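Local coordinates for protein STE5 (Saccharomyces cerevisiae, PDB 3FZE) that serves as a scaffold of the yeast mating pathway, its minimal scaffold domain cocatalysing phosphorylation of the MAP kinase Fus3 by Ste7, at residues 95-98 and 99-103; 125-129 and 130-134; 174-177 and 178-182. One frame throughout, in Å; residues are numbered along the deposited sequence. Where two conformers were deposited one is given.

In the fold
Following the chain from its N terminus, contact 1 comes first, within helix 95-102, which packs against strands 19-26, 55-60 and 65-68. Contact 2 follows in the loop between strands 111-117 and 145-150, and contact 3 lies on helix 170-180, which meets helices 2-14 and 35-50. The three run in series without nesting or crossing, and each joins two abutting segments, linking residues three to five apart, so none closes a long loop. Contacts 1 and 2 touch: Pro-95 CG lies 3.0 Å from Asp-131 O, and Cys-134 SG packs at the start of the helix. Contact 3, its centre about 25 Å from that of contact 1, lies on the opposite side of the chain's centre.

Contact 1 of 3, residues 95-98 and 99-103; sequences PIWL and KNTLY
Trp-97 and Thr-101, one helical turn apart, make the aromatic part of this contact. The threonine lies over one face of the indole: CB of Thr-101 stands 4.3 Å from the centroid of the six-membered ring of Trp-97 and 12° off its normal, a CH-pi contact. OG1 is above the same face but offset toward the rim, 3.2 Å from CE2 of Trp-97. The indole stands beneath it because CG of Trp-97 is anti to the backbone N (chi1 172°). Replacing Trp-97 by an alanine would probably strip Thr-101 of the surface under its CB and deprive Tyr-68 of the ring it meets edge-to-face.

Hydrogen bonds form the second group. Trp-97 O accepts twice from Thr-101, from N and from OG1, the latter at 2.9 Å, and the two donors approach from opposite faces of the carbonyl plane. The hydroxyl sits 37° out of that plane, so it does not use a lone-pair direction. Lys-99 N to Pro-95 O, Asn-100 N to Ile-96 O and Leu-102 N to Leu-98 O continue the i to i+4 pattern of helix 95-102, part of the alpha/beta/alpha, vWA-like fold.

Apolar and amide contacts make the third group. Leu-98 CD1 meets Leu-102 CD1 at 3.6 Å on the flank turned to the sheet, where Leu-98 touches Ile-23 and Cys-57 and Leu-102 touches Gln-55. On an exposed flank, Ile-96 CG1 lies 3.5 Å from Asn-100 ND2. The amide nitrogen is also 3.4 Å from Ile-96 O, but the angle is too poor for a hydrogen bond. Lys-99 sends its ammonium beyond the helix to Asn-106 OD1.

Contact 2 of 3, residues 125-129 and 130-134; sequences KSILF and QDYRC
Tyr-132 OH donates a 2.8 Å hydrogen bond to Ile-127 O, the shorter of the two hydrogen bonds to that oxygen. The carbonyl oxygen lies at the edge of the phenol ring, in its plane, whereas the hydroxyl stands 44° out of the plane of the carbonyl group and therefore misses its lone pairs. The same hydroxyl lies 3.6 Å from CB of Ile-127, so it meets both the backbone and the base of the side chain. Gln-130 N adds a weak bond to Ile-127 O at 3.3 Å, giving that oxygen two donors.

Gln-130 then crosses Ile-127 at a slant. With CG anti to the carbonyl carbon (chi1 -64°) and the chain extended beyond it, the amide is carried past the isoleucine backbone, NE2 reaching 3.6 Å from Ile-127 CA. One water links this NE2 to Ser-126 O, and Asn-63 OD1 accepts from the same NE2. A second water donates to Leu-128 O and to Gln-130 O, bridging two carbonyls of the same turn.

The turn itself is a short 3-10 segment, 127-129, in the loop that connects parallel strands 111-117 and 145-150 of the vWA-like domain. Its entry is an ST turn: Ser-126 OG accepts from Leu-128 N at 3.1 Å, and lies in the plane of the Phe-129 ring, at its edge. Farther out, Gln-25 grips the segment from strand 19-26, its OE1 accepting from Ile-127 N and its NE2 donating to Lys-125 O. Ile-127 and Tyr-132 both pack on Ala-115, while Tyr-132 also touches Pro-95 at the start of helix 95-102.

Contact 3 of 3, residues 174-177 and 178-182; sequences LETL and CYSFG
Phe-181 turns the edge of its ring toward Leu-177. CE2 of Phe-181 is 3.8 Å from Leu-177 CD1, which lies in the ring plane, and CD2 of Phe-181 is 3.1 Å from Leu-177 O, likewise near that plane, so the leucine meets the rim and not a face. CG of Phe-181 lies beside its own backbone N (chi1 -73°), which directs the ring back along the helix toward the leucine; farther out, Phe-51 meets it edge-to-face. Tyr-179 makes a similar edge approach, with CD1 3.2 Å from Glu-175 O and the oxygen near the ring plane.

Ser-180 folds its hydroxyl back onto the preceding turn. OG donates to Thr-176 O at 2.7 Å and Ser-180 N donates to the same oxygen at 3.0 Å, the two arriving from opposite faces of the carbonyl plane. Thr-176 does likewise one turn earlier, its OG1 being bonded to Phe-172 O. Beyond these residues, Thr-176 and Ser-180 pack on helix 2-14, while Leu-174 and Cys-178 face helix 35-50.

Cys-178 N to Leu-174 O and Tyr-179 N to Glu-175 O continue the i to i+4 bonding. At the C-terminal end of helix 170-180, Gly-182 takes positive phi (77°) and its N bonds to Tyr-179 O, one of two bonds back into the last turn that with the positive phi make a Schellman motif.

Contact 1 of 3, residues 95-98 and 99-103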
ATOM      1  N   PRO A  95      -3.410  -6.074  10.485  1.00 19.65           N
ATOM      2  CA  PRO A  95      -4.374  -6.412   9.433  1.00 20.55           C
ATOM      3  C   PRO A  95      -5.781  -6.629   9.995  1.00 20.02           C
ATOM      4  O   PRO A  95      -6.743  -6.135   9.406  1.00 19.78           O
ATOM      5  CB  PRO A  95      -3.805  -7.704   8.844  1.00 25.59           C
ATOM      6  CG  PRO A  95      -2.326  -7.567   9.050  1.00 29.11           C
ATOM      7  CD  PRO A  95      -2.176  -6.875  10.390  1.00 23.43           C
ATOM      8  N   ILE A  96      -5.906  -7.342  11.114  1.00 21.82           N
ATOM      9  CA  ILE A  96      -7.228  -7.549  11.697  1.00 23.68           C
ATOM     10  C   ILE A  96      -7.867  -6.228  12.124  1.00 21.41           C
ATOM     11  O   ILE A  96      -9.064  -6.028  11.927  1.00 21.70           O
ATOM     12  CB  ILE A  96      -7.220  -8.549  12.885  1.00 31.38           C
ATOM     13  CG1 ILE A  96      -8.655  -8.821  13.344  1.00 35.33           C
ATOM     14  CG2 ILE A  96      -6.401  -8.021  14.044  1.00 31.04           C
ATOM     15  CD1 ILE A  96      -9.569  -9.272  12.231  1.00 35.02           C
ATOM     16  N   TRP A  97      -7.077  -5.320  12.697  1.00 20.20           N
ATOM     17  CA  TRP A  97      -7.607  -4.002  13.021  1.00 20.66           C
ATOM     18  C   TRP A  97      -8.173  -3.359  11.755  1.00 20.70           C
ATOM     19  O   TRP A  97      -9.275  -2.813  11.761  1.00 21.21           O
ATOM     20  CB  TRP A  97      -6.546  -3.076  13.632  1.00 20.76           C
ATOM     21  CG  TRP A  97      -7.074  -1.684  13.777  1.00 23.17           C
ATOM     22  CD1 TRP A  97      -7.786  -1.180  14.830  1.00 25.75           C
ATOM     23  CD2 TRP A  97      -6.981  -0.626  12.813  1.00 23.25           C
ATOM     24  NE1 TRP A  97      -8.132   0.128  14.584  1.00 24.07           N
ATOM     25  CE2 TRP A  97      -7.651   0.493  13.357  1.00 21.09           C
ATOM     26  CE3 TRP A  97      -6.397  -0.514  11.548  1.00 22.08           C
ATOM     27  CZ2 TRP A  97      -7.746   1.708  12.678  1.00 22.44           C
ATOM     28  CZ3 TRP A  97      -6.493   0.697  10.871  1.00 22.58           C
ATOM     29  CH2 TRP A  97      -7.171   1.788  11.439  1.00 20.04           C
ATOM     30  N   LEU A  98      -7.408  -3.425  10.670  1.00 18.90           N
ATOM     31  CA  LEU A  98      -7.836  -2.818   9.415  1.00 22.14           C
ATOM     32  C   LEU A  98      -9.116  -3.467   8.881  1.00 21.38           C
ATOM     33  O   LEU A  98     -10.038  -2.765   8.463  1.00 20.19           O
ATOM     34  CB  LEU A  98      -6.719  -2.867   8.370  1.00 21.26           C
ATOM     35  CG  LEU A  98      -6.985  -2.103   7.067  1.00 20.11           C
ATOM     36  CD1 LEU A  98      -7.064  -0.583   7.309  1.00 20.72           C
ATOM     37  CD2 LEU A  98      -5.919  -2.445   6.020  1.00 25.88           C
ATOM     38  N   LYS A  99      -9.177  -4.796   8.892  0.50 19.06           N
ATOM     39  CA  LYS A  99     -10.376  -5.478   8.411  0.50 19.16           C
ATOM     40  C   LYS A  99     -11.597  -5.096   9.240  0.50 19.66           C
ATOM     41  O   LYS A  99     -12.656  -4.793   8.691  0.50 19.92           O
ATOM     42  CB  LYS A  99     -10.188  -6.998   8.394  0.50 18.33           C
ATOM     43  CG  LYS A  99     -11.410  -7.770   7.912  0.50 23.38           C
ATOM     44  CD  LYS A  99     -12.297  -8.219   9.070  0.50 27.68           C
ATOM     45  CE  LYS A  99     -13.530  -8.964   8.567  0.50 28.52           C
ATOM     46  NZ  LYS A  99     -14.123  -9.840   9.629  0.50 25.52           N
ATOM     47  N   ASN A 100     -11.449  -5.105  10.560  1.00 21.24           N
ATOM     48  CA  ASN A 100     -12.554  -4.731  11.448  1.00 23.79           C
ATOM     49  C   ASN A 100     -13.018  -3.283  11.251  1.00 23.30           C
ATOM     50  O   ASN A 100     -14.211  -2.972  11.373  1.00 27.84           O
ATOM     51  CB  ASN A 100     -12.177  -4.979  12.911  1.00 21.84           C
ATOM     52  CG  ASN A 100     -12.186  -6.459  13.268  1.00 25.61           C
ATOM     53  OD1 ASN A 100     -12.873  -7.258  12.629  1.00 31.85           O
ATOM     54  ND2 ASN A 100     -11.413  -6.831  14.281  1.00 28.69           N
ATOM     55  N   THR A 101     -12.072  -2.414  10.924  1.00 20.90           N
ATOM     56  CA  THR A 101     -12.361  -1.002  10.725  1.00 22.80           C
ATOM     57  C   THR A 101     -12.970  -0.734   9.351  1.00 19.54           C
ATOM     58  O   THR A 101     -13.979  -0.048   9.256  1.00 25.34           O
ATOM     59  CB  THR A 101     -11.097  -0.136  10.899  1.00 23.71           C
ATOM     60  OG1 THR A 101     -10.587  -0.297  12.229  1.00 22.07           O
ATOM     61  CG2 THR A 101     -11.434   1.327  10.667  1.00 27.67           C
ATOM     62  N   LEU A 102     -12.364  -1.282   8.298  1.00 19.44           N
ATOM     63  CA  LEU A 102     -12.869  -1.079   6.937  1.00 19.68           C
ATOM     64  C   LEU A 102     -14.092  -1.936   6.634  1.00 22.61           C
ATOM     65  O   LEU A 102     -14.962  -1.533   5.857  1.00 22.82           O
ATOM     66  CB  LEU A 102     -11.793  -1.379   5.887  1.00 18.91           C
ATOM     67  CG  LEU A 102     -10.504  -0.546   5.874  1.00 22.38           C
ATOM     68  CD1 LEU A 102      -9.593  -0.985   4.747  1.00 23.89           C
ATOM     69  CD2 LEU A 102     -10.810   0.931   5.766  1.00 28.75           C
ATOM     70  N   TYR A 103     -14.149  -3.121   7.235  1.00 19.86           N
ATOM     71  CA  TYR A 103     -15.206  -4.100   6.935  1.00 23.13           C
ATOM     72  C   TYR A 103     -15.846  -4.712   8.185  1.00 19.38           C
ATOM     73  O   TYR A 103     -15.755  -5.919   8.423  1.00 19.83           O
ATOM     74  CB  TYR A 103     -14.680  -5.202   6.003  1.00 20.61           C
ATOM     75  CG  TYR A 103     -14.094  -4.642   4.729  1.00 18.18           C
ATOM     76  CD1 TYR A 103     -14.916  -4.269   3.675  1.00 24.53           C
ATOM     77  CD2 TYR A 103     -12.724  -4.455   4.595  1.00 25.38           C
ATOM     78  CE1 TYR A 103     -14.389  -3.739   2.510  1.00 27.35           C
ATOM     79  CE2 TYR A 103     -12.187  -3.925   3.424  1.00 24.13           C
ATOM     80  CZ  TYR A 103     -13.017  -3.565   2.396  1.00 28.26           C
ATOM     81  OH  TYR A 103     -12.492  -3.038   1.230  1.00 30.43           O
TER

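Contact 2 of 3, residues 125-129 and 130-134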
ATOM      1  N   LYS A 125       7.486  -3.589  14.184  1.00 27.61           N
ATOM      2  CA  LYS A 125       7.129  -2.271  13.665  1.00 24.90           C
ATOM      3  C   LYS A 125       6.765  -2.256  12.183  1.00 18.98           C
ATOM      4  O   LYS A 125       5.996  -1.408  11.755  1.00 22.05           O
ATOM      5  CB  LYS A 125       8.246  -1.266  13.921  1.00 24.48           C
ATOM      6  CG  LYS A 125       8.504  -0.987  15.382  1.00 29.49           C
ATOM      7  CD  LYS A 125       9.545   0.098  15.540  1.00 27.43           C
ATOM      8  CE  LYS A 125       9.915   0.280  17.005  1.00 34.13           C
ATOM      9  NZ  LYS A 125       8.769   0.768  17.824  1.00 38.70           N
ATOM     10  N   SER A 126       7.333  -3.172  11.405  1.00 21.83           N
ATOM     11  CA  SER A 126       7.102  -3.178   9.964  1.00 19.88           C
ATOM     12  C   SER A 126       5.810  -3.912   9.612  1.00 21.02           C
ATOM     13  O   SER A 126       5.583  -5.032  10.073  1.00 25.33           O
ATOM     14  CB  SER A 126       8.298  -3.818   9.248  1.00 18.53           C
ATOM     15  OG  SER A 126       7.970  -4.179   7.915  1.00 20.41           O
ATOM     16  N   ILE A 127       4.962  -3.287   8.797  1.00 16.13           N
ATOM     17  CA  ILE A 127       3.716  -3.932   8.384  1.00 20.02           C
ATOM     18  C   ILE A 127       3.965  -5.205   7.559  1.00 21.06           C
ATOM     19  O   ILE A 127       3.063  -6.032   7.376  1.00 24.01           O
ATOM     20  CB  ILE A 127       2.791  -2.959   7.597  1.00 19.55           C
ATOM     21  CG1 ILE A 127       3.406  -2.608   6.238  1.00 17.03           C
ATOM     22  CG2 ILE A 127       2.518  -1.697   8.417  1.00 20.81           C
ATOM     23  CD1 ILE A 127       2.451  -1.886   5.291  1.00 15.94           C
ATOM     24  N   LEU A 128       5.191  -5.375   7.075  1.00 20.40           N
ATOM     25  CA  LEU A 128       5.493  -6.497   6.194  1.00 22.17           C
ATOM     26  C   LEU A 128       5.624  -7.830   6.952  1.00 21.92           C
ATOM     27  O   LEU A 128       5.603  -8.898   6.337  1.00 26.79           O
ATOM     28  CB  LEU A 128       6.750  -6.208   5.360  1.00 23.35           C
ATOM     29  CG  LEU A 128       6.762  -4.905   4.553  1.00 23.05           C
ATOM     30  CD1 LEU A 128       8.098  -4.675   3.886  1.00 23.65           C
ATOM     31  CD2 LEU A 128       5.659  -4.924   3.504  1.00 25.18           C
ATOM     32  N   PHE A 129       5.732  -7.768   8.275  1.00 24.22           N
ATOM     33  CA  PHE A 129       5.840  -8.979   9.095  1.00 25.70           C
ATOM     34  C   PHE A 129       4.482  -9.468   9.595  1.00 29.89           C
ATOM     35  O   PHE A 129       4.394 -10.501  10.257  1.00 29.99           O
ATOM     36  CB  PHE A 129       6.733  -8.733  10.323  1.00 25.48           C
ATOM     37  CG  PHE A 129       8.184  -8.554   9.996  1.00 25.00           C
ATOM     38  CD1 PHE A 129       9.085  -9.580  10.208  1.00 24.58           C
ATOM     39  CD2 PHE A 129       8.648  -7.360   9.483  1.00 26.64           C
ATOM     40  CE1 PHE A 129      10.423  -9.416   9.910  1.00 27.87           C
ATOM     41  CE2 PHE A 129       9.983  -7.193   9.180  1.00 26.13           C
ATOM     42  CZ  PHE A 129      10.872  -8.220   9.393  1.00 31.80           C
ATOM     43  N   GLN A 130       3.427  -8.719   9.302  1.00 27.44           N
ATOM     44  CA  GLN A 130       2.159  -8.939   9.991  1.00 26.93           C
ATOM     45  C   GLN A 130       1.320  -9.986   9.267  1.00 31.10           C
ATOM     46  O   GLN A 130       1.617 -10.335   8.129  1.00 33.53           O
ATOM     47  CB  GLN A 130       1.420  -7.607  10.174  1.00 28.07           C
ATOM     48  CG  GLN A 130       2.192  -6.641  11.075  1.00 30.97           C
ATOM     49  CD  GLN A 130       1.600  -5.242  11.130  1.00 35.77           C
ATOM     50  OE1 GLN A 130       0.477  -5.013  10.673  1.00 35.84           O
ATOM     51  NE2 GLN A 130       2.363  -4.288  11.681  1.00 21.49           N
ATOM     52  N   ASP A 131       0.294 -10.509   9.933  1.00 32.90           N
ATOM     53  CA  ASP A 131      -0.491 -11.584   9.336  1.00 46.26           C
ATOM     54  C   ASP A 131      -1.768 -11.067   8.676  1.00 40.20           C
ATOM     55  O   ASP A 131      -2.681 -10.570   9.340  1.00 39.06           O
ATOM     56  CB  ASP A 131      -0.769 -12.722  10.332  1.00 58.98           C
ATOM     57  CG  ASP A 131      -1.825 -12.367  11.364  1.00 70.37           C
ATOM     58  OD1 ASP A 131      -1.995 -11.168  11.670  1.00 74.06           O
ATOM     59  OD2 ASP A 131      -2.482 -13.300  11.876  1.00 76.89           O
ATOM     60  N   TYR A 132      -1.804 -11.183   7.357  1.00 29.03           N
ATOM     61  CA  TYR A 132      -2.922 -10.690   6.564  1.00 26.91           C
ATOM     62  C   TYR A 132      -3.981 -11.785   6.450  1.00 41.02           C
ATOM     63  O   TYR A 132      -4.931 -11.698   5.672  1.00 36.06           O
ATOM     64  CB  TYR A 132      -2.413 -10.140   5.235  1.00 26.31           C
ATOM     65  CG  TYR A 132      -1.597  -8.874   5.471  1.00 28.92           C
ATOM     66  CD1 TYR A 132      -0.274  -8.948   5.896  1.00 30.28           C
ATOM     67  CD2 TYR A 132      -2.165  -7.613   5.334  1.00 25.58           C
ATOM     68  CE1 TYR A 132       0.472  -7.798   6.143  1.00 21.32           C
ATOM     69  CE2 TYR A 132      -1.426  -6.460   5.576  1.00 26.39           C
ATOM     70  CZ  TYR A 132      -0.109  -6.561   5.984  1.00 22.00           C
ATOM     71  OH  TYR A 132       0.631  -5.423   6.224  1.00 23.29           O
ATOM     72  N   ARG A 133      -3.750 -12.816   7.259  1.00 49.62           N
ATOM     73  CA  ARG A 133      -4.741 -13.780   7.727  1.00 62.47           C
ATOM     74  C   ARG A 133      -6.198 -13.481   7.390  1.00 56.27           C
ATOM     75  O   ARG A 133      -6.832 -14.197   6.620  1.00 61.01           O
ATOM     76  CB  ARG A 133      -4.611 -13.932   9.244  1.00 20.00           C
ATOM     77  N   CYS A 134      -6.720 -12.424   7.997  1.00 44.89           N
ATOM     78  CA  CYS A 134      -8.148 -12.139   8.035  1.00 38.40           C
ATOM     79  C   CYS A 134      -8.750 -11.741   6.694  1.00 36.80           C
ATOM     80  O   CYS A 134      -9.969 -11.698   6.547  1.00 41.93           O
ATOM     81  CB  CYS A 134      -8.370 -10.994   9.008  1.00 39.48           C
ATOM     82  SG  CYS A 134      -7.211  -9.646   8.667  1.00 30.30           S
TER
HETATM   83  O   HOH W   1       4.927  -5.743  12.738  1.00 27.82           O
HETATM   84  O   HOH W   2       4.040 -11.190   7.022  1.00 32.81           O

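Contact 3 of 3, residues 174-177 and 178-182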
ATOM      1  N   LEU A 174       5.036   1.981  -7.483  0.50 16.66           N
ATOM      2  CA  LEU A 174       3.732   2.582  -7.744  0.50 17.70           C
ATOM      3  C   LEU A 174       3.441   2.793  -9.237  0.50 16.99           C
ATOM      4  O   LEU A 174       2.308   2.619  -9.679  0.50 18.95           O
ATOM      5  CB  LEU A 174       3.567   3.876  -6.940  0.50 17.82           C
ATOM      6  CG  LEU A 174       3.548   3.630  -5.429  0.50 17.37           C
ATOM      7  CD1 LEU A 174       3.557   4.948  -4.664  0.50 17.22           C
ATOM      8  CD2 LEU A 174       2.339   2.782  -5.056  0.50 18.36           C
ATOM      9  N   GLU A 175       4.462   3.155 -10.013  1.00 16.40           N
ATOM     10  CA  GLU A 175       4.305   3.248 -11.463  1.00 14.41           C
ATOM     11  C   GLU A 175       3.992   1.864 -12.026  1.00 18.70           C
ATOM     12  O   GLU A 175       3.130   1.723 -12.896  1.00 20.30           O
ATOM     13  CB  GLU A 175       5.546   3.852 -12.145  1.00 18.91           C
ATOM     14  CG  GLU A 175       5.641   5.368 -11.978  1.00 21.22           C
ATOM     15  CD  GLU A 175       6.722   6.004 -12.841  1.00 19.42           C
ATOM     16  OE1 GLU A 175       7.573   5.271 -13.368  1.00 21.51           O
ATOM     17  OE2 GLU A 175       6.717   7.246 -12.979  1.00 30.39           O
ATOM     18  N   THR A 176       4.676   0.843 -11.520  1.00 19.41           N
ATOM     19  CA  THR A 176       4.428  -0.517 -11.984  1.00 21.12           C
ATOM     20  C   THR A 176       3.004  -0.944 -11.653  1.00 21.05           C
ATOM     21  O   THR A 176       2.305  -1.538 -12.483  1.00 20.70           O
ATOM     22  CB  THR A 176       5.422  -1.530 -11.389  1.00 21.29           C
ATOM     23  OG1 THR A 176       6.744  -1.195 -11.816  1.00 22.01           O
ATOM     24  CG2 THR A 176       5.088  -2.944 -11.884  1.00 21.57           C
ATOM     25  N   LEU A 177       2.564  -0.617 -10.446  1.00 19.00           N
ATOM     26  CA  LEU A 177       1.216  -0.961 -10.040  1.00 20.49           C
ATOM     27  C   LEU A 177       0.183  -0.280 -10.942  1.00 18.25           C
ATOM     28  O   LEU A 177      -0.713  -0.933 -11.489  1.00 18.35           O
ATOM     29  CB  LEU A 177       1.004  -0.583  -8.571  1.00 15.66           C
ATOM     30  CG  LEU A 177      -0.406  -0.827  -8.026  1.00 17.80           C
ATOM     31  CD1 LEU A 177      -0.753  -2.316  -8.037  1.00 22.34           C
ATOM     32  CD2 LEU A 177      -0.525  -0.227  -6.634  1.00 16.72           C
ATOM     33  N   CYS A 178       0.312   1.031 -11.122  1.00 16.36           N
ATOM     34  CA  CYS A 178      -0.679   1.776 -11.893  1.00 16.00           C
ATOM     35  C   CYS A 178      -0.686   1.388 -13.361  1.00 16.66           C
ATOM     36  O   CYS A 178      -1.752   1.188 -13.967  1.00 19.32           O
ATOM     37  CB  CYS A 178      -0.436   3.277 -11.772  1.00 20.37           C
ATOM     38  SG  CYS A 178      -0.893   3.875 -10.150  1.00 17.60           S
ATOM     39  N   TYR A 179       0.506   1.296 -13.941  1.00 16.28           N
ATOM     40  CA  TYR A 179       0.611   1.004 -15.362  1.00 16.95           C
ATOM     41  C   TYR A 179       0.150  -0.412 -15.691  1.00 17.27           C
ATOM     42  O   TYR A 179      -0.392  -0.645 -16.767  1.00 21.16           O
ATOM     43  CB  TYR A 179       2.019   1.302 -15.897  1.00 18.50           C
ATOM     44  CG  TYR A 179       2.196   2.759 -16.255  1.00 18.18           C
ATOM     45  CD1 TYR A 179       2.240   3.738 -15.251  1.00 21.21           C
ATOM     46  CD2 TYR A 179       2.272   3.164 -17.572  1.00 16.78           C
ATOM     47  CE1 TYR A 179       2.372   5.075 -15.577  1.00 19.59           C
ATOM     48  CE2 TYR A 179       2.413   4.499 -17.911  1.00 21.46           C
ATOM     49  CZ  TYR A 179       2.452   5.451 -16.903  1.00 23.58           C
ATOM     50  OH  TYR A 179       2.593   6.778 -17.256  1.00 30.25           O
ATOM     51  N   SER A 180       0.355  -1.350 -14.769  1.00 15.33           N
ATOM     52  CA  SER A 180      -0.108  -2.721 -14.989  1.00 21.30           C
ATOM     53  C   SER A 180      -1.626  -2.753 -15.154  1.00 23.00           C
ATOM     54  O   SER A 180      -2.168  -3.623 -15.839  1.00 24.29           O
ATOM     55  CB  SER A 180       0.318  -3.644 -13.847  1.00 24.31           C
ATOM     56  OG  SER A 180       1.723  -3.835 -13.832  1.00 24.94           O
ATOM     57  N   PHE A 181      -2.308  -1.791 -14.540  1.00 26.48           N
ATOM     58  CA  PHE A 181      -3.761  -1.667 -14.700  1.00 27.59           C
ATOM     59  C   PHE A 181      -4.183  -0.738 -15.850  1.00 33.31           C
ATOM     60  O   PHE A 181      -5.371  -0.479 -16.040  1.00 36.21           O
ATOM     61  CB  PHE A 181      -4.410  -1.229 -13.378  1.00 25.51           C
ATOM     62  CG  PHE A 181      -4.438  -2.308 -12.336  1.00 23.34           C
ATOM     63  CD1 PHE A 181      -5.370  -3.333 -12.411  1.00 30.64           C
ATOM     64  CD2 PHE A 181      -3.537  -2.305 -11.287  1.00 30.83           C
ATOM     65  CE1 PHE A 181      -5.402  -4.330 -11.459  1.00 33.61           C
ATOM     66  CE2 PHE A 181      -3.561  -3.307 -10.332  1.00 31.77           C
ATOM     67  CZ  PHE A 181      -4.496  -4.319 -10.416  1.00 38.97           C
ATOM     68  N   GLY A 182      -3.213  -0.250 -16.618  1.00 27.77           N
ATOM     69  CA  GLY A 182      -3.487   0.620 -17.745  1.00 27.78           C
ATOM     70  C   GLY A 182      -3.817   2.052 -17.357  1.00 33.47           C
ATOM     71  O   GLY A 182      -4.518   2.757 -18.082  1.00 34.53           O
TER